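Local coordinates for DUF2019 domain-containing protein (Rhodopseudomonas palustris, PDB 2I9C), which is of unknown function but folds as a small all-helical domain whose family is grouped with the TPR-like helical repeat proteins, at residues Glu94-Ser99 with Gly106-Cys111. Sequence-based numbering, arbitrary orientation.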
ATOM      1  N   GLU A  94      -6.533  -1.362 -11.300  1.00 28.37           N
ATOM      2  CA  GLU A  94      -6.852  -1.305 -12.715  1.00 29.05           C
ATOM      3  C   GLU A  94      -6.546   0.075 -13.275  1.00 27.69           C
ATOM      4  O   GLU A  94      -5.998   0.156 -14.346  1.00 28.40           O
ATOM      5  CB  GLU A  94      -8.302  -1.721 -12.983  1.00 28.26           C
ATOM      6  CG  GLU A  94      -8.486  -3.263 -12.815  1.00 31.19           C
ATOM      7  CD  GLU A  94      -9.925  -3.766 -12.892  1.00 34.43           C
ATOM      8  OE1 GLU A  94     -10.899  -2.988 -12.683  1.00 41.29           O
ATOM      9  OE2 GLU A  94     -10.068  -4.985 -13.126  1.00 38.01           O
ATOM     10  N   ALA A  95      -6.914   1.136 -12.555  1.00 27.36           N
ATOM     11  CA  ALA A  95      -6.543   2.550 -12.901  1.00 26.96           C
ATOM     12  C   ALA A  95      -5.029   2.789 -12.971  1.00 26.32           C
ATOM     13  O   ALA A  95      -4.559   3.496 -13.857  1.00 25.86           O
ATOM     14  CB  ALA A  95      -7.181   3.527 -11.918  1.00 26.67           C
ATOM     15  N   ILE A  96      -4.282   2.250 -12.000  1.00 25.83           N
ATOM     16  CA  ILE A  96      -2.814   2.285 -12.057  1.00 25.87           C
ATOM     17  C   ILE A  96      -2.269   1.585 -13.320  1.00 26.67           C
ATOM     18  O   ILE A  96      -1.484   2.179 -14.067  1.00 27.10           O
ATOM     19  CB  ILE A  96      -2.161   1.753 -10.730  1.00 25.58           C
ATOM     20  CG1 ILE A  96      -2.666   2.601  -9.547  1.00 24.13           C
ATOM     21  CG2 ILE A  96      -0.572   1.754 -10.836  1.00 25.22           C
ATOM     22  CD1 ILE A  96      -2.185   2.037  -8.160  1.00 24.05           C
ATOM     23  N   VAL A  97      -2.677   0.334 -13.584  1.00 26.21           N
ATOM     24  CA  VAL A  97      -2.371  -0.273 -14.907  1.00 25.35           C
ATOM     25  C   VAL A  97      -2.732   0.657 -16.088  1.00 25.57           C
ATOM     26  O   VAL A  97      -1.902   0.851 -16.967  1.00 26.66           O
ATOM     27  CB  VAL A  97      -3.074  -1.639 -15.090  1.00 24.86           C
ATOM     28  CG1 VAL A  97      -2.852  -2.182 -16.475  1.00 26.52           C
ATOM     29  CG2 VAL A  97      -2.568  -2.629 -14.066  1.00 23.18           C
ATOM     30  N   SER A  98      -3.964   1.179 -16.146  1.00 25.29           N
ATOM     31  CA  SER A  98      -4.394   2.052 -17.269  1.00 26.62           C
ATOM     32  C   SER A  98      -3.525   3.285 -17.434  1.00 26.03           C
ATOM     33  O   SER A  98      -3.367   3.811 -18.556  1.00 25.53           O
ATOM     34  CB  SER A  98      -5.819   2.529 -17.082  1.00 27.00           C
ATOM     35  OG  SER A  98      -6.674   1.437 -17.191  1.00 33.99           O
ATOM     36  N   SER A  99      -2.947   3.739 -16.331  1.00 26.12           N
ATOM     37  CA  SER A  99      -2.139   4.986 -16.370  1.00 26.76           C
ATOM     38  C   SER A  99      -0.786   4.780 -17.076  1.00 27.64           C
ATOM     39  O   SER A  99      -0.171   5.764 -17.476  1.00 28.25           O
ATOM     40  CB  SER A  99      -1.911   5.569 -14.958  1.00 24.38           C
ATOM     41  OG  SER A  99      -0.958   4.804 -14.239  1.00 24.39           O
ATOM     42  N   GLY A 106       3.392  -1.900 -13.555  1.00 27.44           N
ATOM     43  CA  GLY A 106       3.796  -3.301 -13.829  1.00 27.51           C
ATOM     44  C   GLY A 106       3.559  -4.116 -12.574  1.00 27.65           C
ATOM     45  O   GLY A 106       3.118  -5.263 -12.639  1.00 26.68           O
ATOM     46  N   ASP A 107       3.818  -3.496 -11.420  1.00 28.30           N
ATOM     47  CA  ASP A 107       3.577  -4.107 -10.112  1.00 29.41           C
ATOM     48  C   ASP A 107       2.052  -4.356 -10.001  1.00 28.38           C
ATOM     49  O   ASP A 107       1.635  -5.444  -9.621  1.00 27.59           O
ATOM     50  CB  ASP A 107       4.114  -3.161  -9.009  1.00 30.39           C
ATOM     51  CG  ASP A 107       4.078  -3.740  -7.608  1.00 38.43           C
ATOM     52  OD1 ASP A 107       3.116  -4.419  -7.185  1.00 45.77           O
ATOM     53  OD2 ASP A 107       5.007  -3.434  -6.838  1.00 49.18           O
ATOM     54  N   ALA A 108       1.227  -3.369 -10.363  1.00 28.29           N
ATOM     55  CA  ALA A 108      -0.237  -3.516 -10.272  1.00 27.16           C
ATOM     56  C   ALA A 108      -0.770  -4.565 -11.226  1.00 27.54           C
ATOM     57  O   ALA A 108      -1.656  -5.319 -10.861  1.00 27.17           O
ATOM     58  CB  ALA A 108      -0.916  -2.183 -10.475  1.00 28.12           C
ATOM     59  N   GLY A 109      -0.185  -4.627 -12.433  1.00 28.21           N
ATOM     60  CA  GLY A 109      -0.504  -5.620 -13.452  1.00 27.64           C
ATOM     61  C   GLY A 109      -0.237  -7.032 -12.947  1.00 27.59           C
ATOM     62  O   GLY A 109      -1.116  -7.911 -13.068  1.00 28.44           O
HETATM   63  N   MSE A 110       0.949  -7.251 -12.362  1.00 27.65           N
HETATM   64  CA  MSE A 110       1.306  -8.542 -11.762  0.50 28.48           C
HETATM   65  C   MSE A 110       0.364  -8.935 -10.593  1.00 27.76           C
HETATM   66  O   MSE A 110      -0.060 -10.104 -10.494  1.00 27.19           O
HETATM   67  CB  MSE A 110       2.784  -8.559 -11.344  0.50 29.48           C
HETATM   68  CG  MSE A 110       3.310  -9.904 -10.779  0.50 34.50           C
HETATM   69 SE   MSE A 110       3.976 -11.270 -12.102  0.50 48.64          SE
HETATM   70  CE  MSE A 110       2.310 -12.194 -12.471  0.50 45.08           C
ATOM     71  N   CYS A 111       0.021  -7.962  -9.738  1.00 27.28           N
ATOM     72  CA  CYS A 111      -0.946  -8.172  -8.664  0.50 27.28           C
ATOM     73  C   CYS A 111      -2.278  -8.688  -9.200  1.00 27.84           C
ATOM     74  O   CYS A 111      -2.831  -9.648  -8.672  1.00 27.60           O
ATOM     75  CB  CYS A 111      -1.200  -6.892  -7.872  0.50 27.15           C
ATOM     76  SG  CYS A 111      -2.049  -7.238  -6.357  0.50 25.90           S
TER
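At the turn end of the helical hairpin formed by helices 86-99 and 104-117, Ile96 packs on Ala108 and Val97 on Ala108 and Gly109, a small apolar helix-helix contact. The local axes approach to 8.2 Å at 133° between their directions, so the segments run roughly antiparallel, splayed from strict alignment. Contact at this end is sparse, 139 Å² in all, and rests on van der Waals packing; no hydrogen bond joins the two segments. A helical hairpin is consistent with the family's place in the TPR clan, whose repeats are antiparallel helix pairs.

Val97 and Gly109 are the closest CA pair across the two segments, 5.8 Å apart. With CG1 anti to the backbone N (chi1 175°), the other methyl, CG2, is left to reach across. It rests against the peptide link from Ala108 to Gly109, close to Gly109 N and CA. The same methyl also lies 4.0 Å from Ala108 CB.

Ala108 points its methyl toward helix 86-99, where it touches both Val97 and Ile96. On Ile96, CG2, 4.0 Å from Ala108 CB, and the branch carbon CB do the touching. Leu75 of helix 71-79 also presses on Ala108, and Met71 on Ile96, joining the buried side of the hairpin to the preceding helix; Leu93, from helix 86-99 itself, is a further neighbour of Ala108. Asp107, beside Ala108, forms a salt bridge with Lys79 of helix 71-79.

Near the C-terminal end of helix 86-99, Ser99 OG donates to Ile96 O at 2.7 Å, in the carbonyl plane on a lone pair, with a C=O...OG angle of 129°. Between the two segments, the shortest approach is Val97 CG2 to Gly109 N, 3.5 Å.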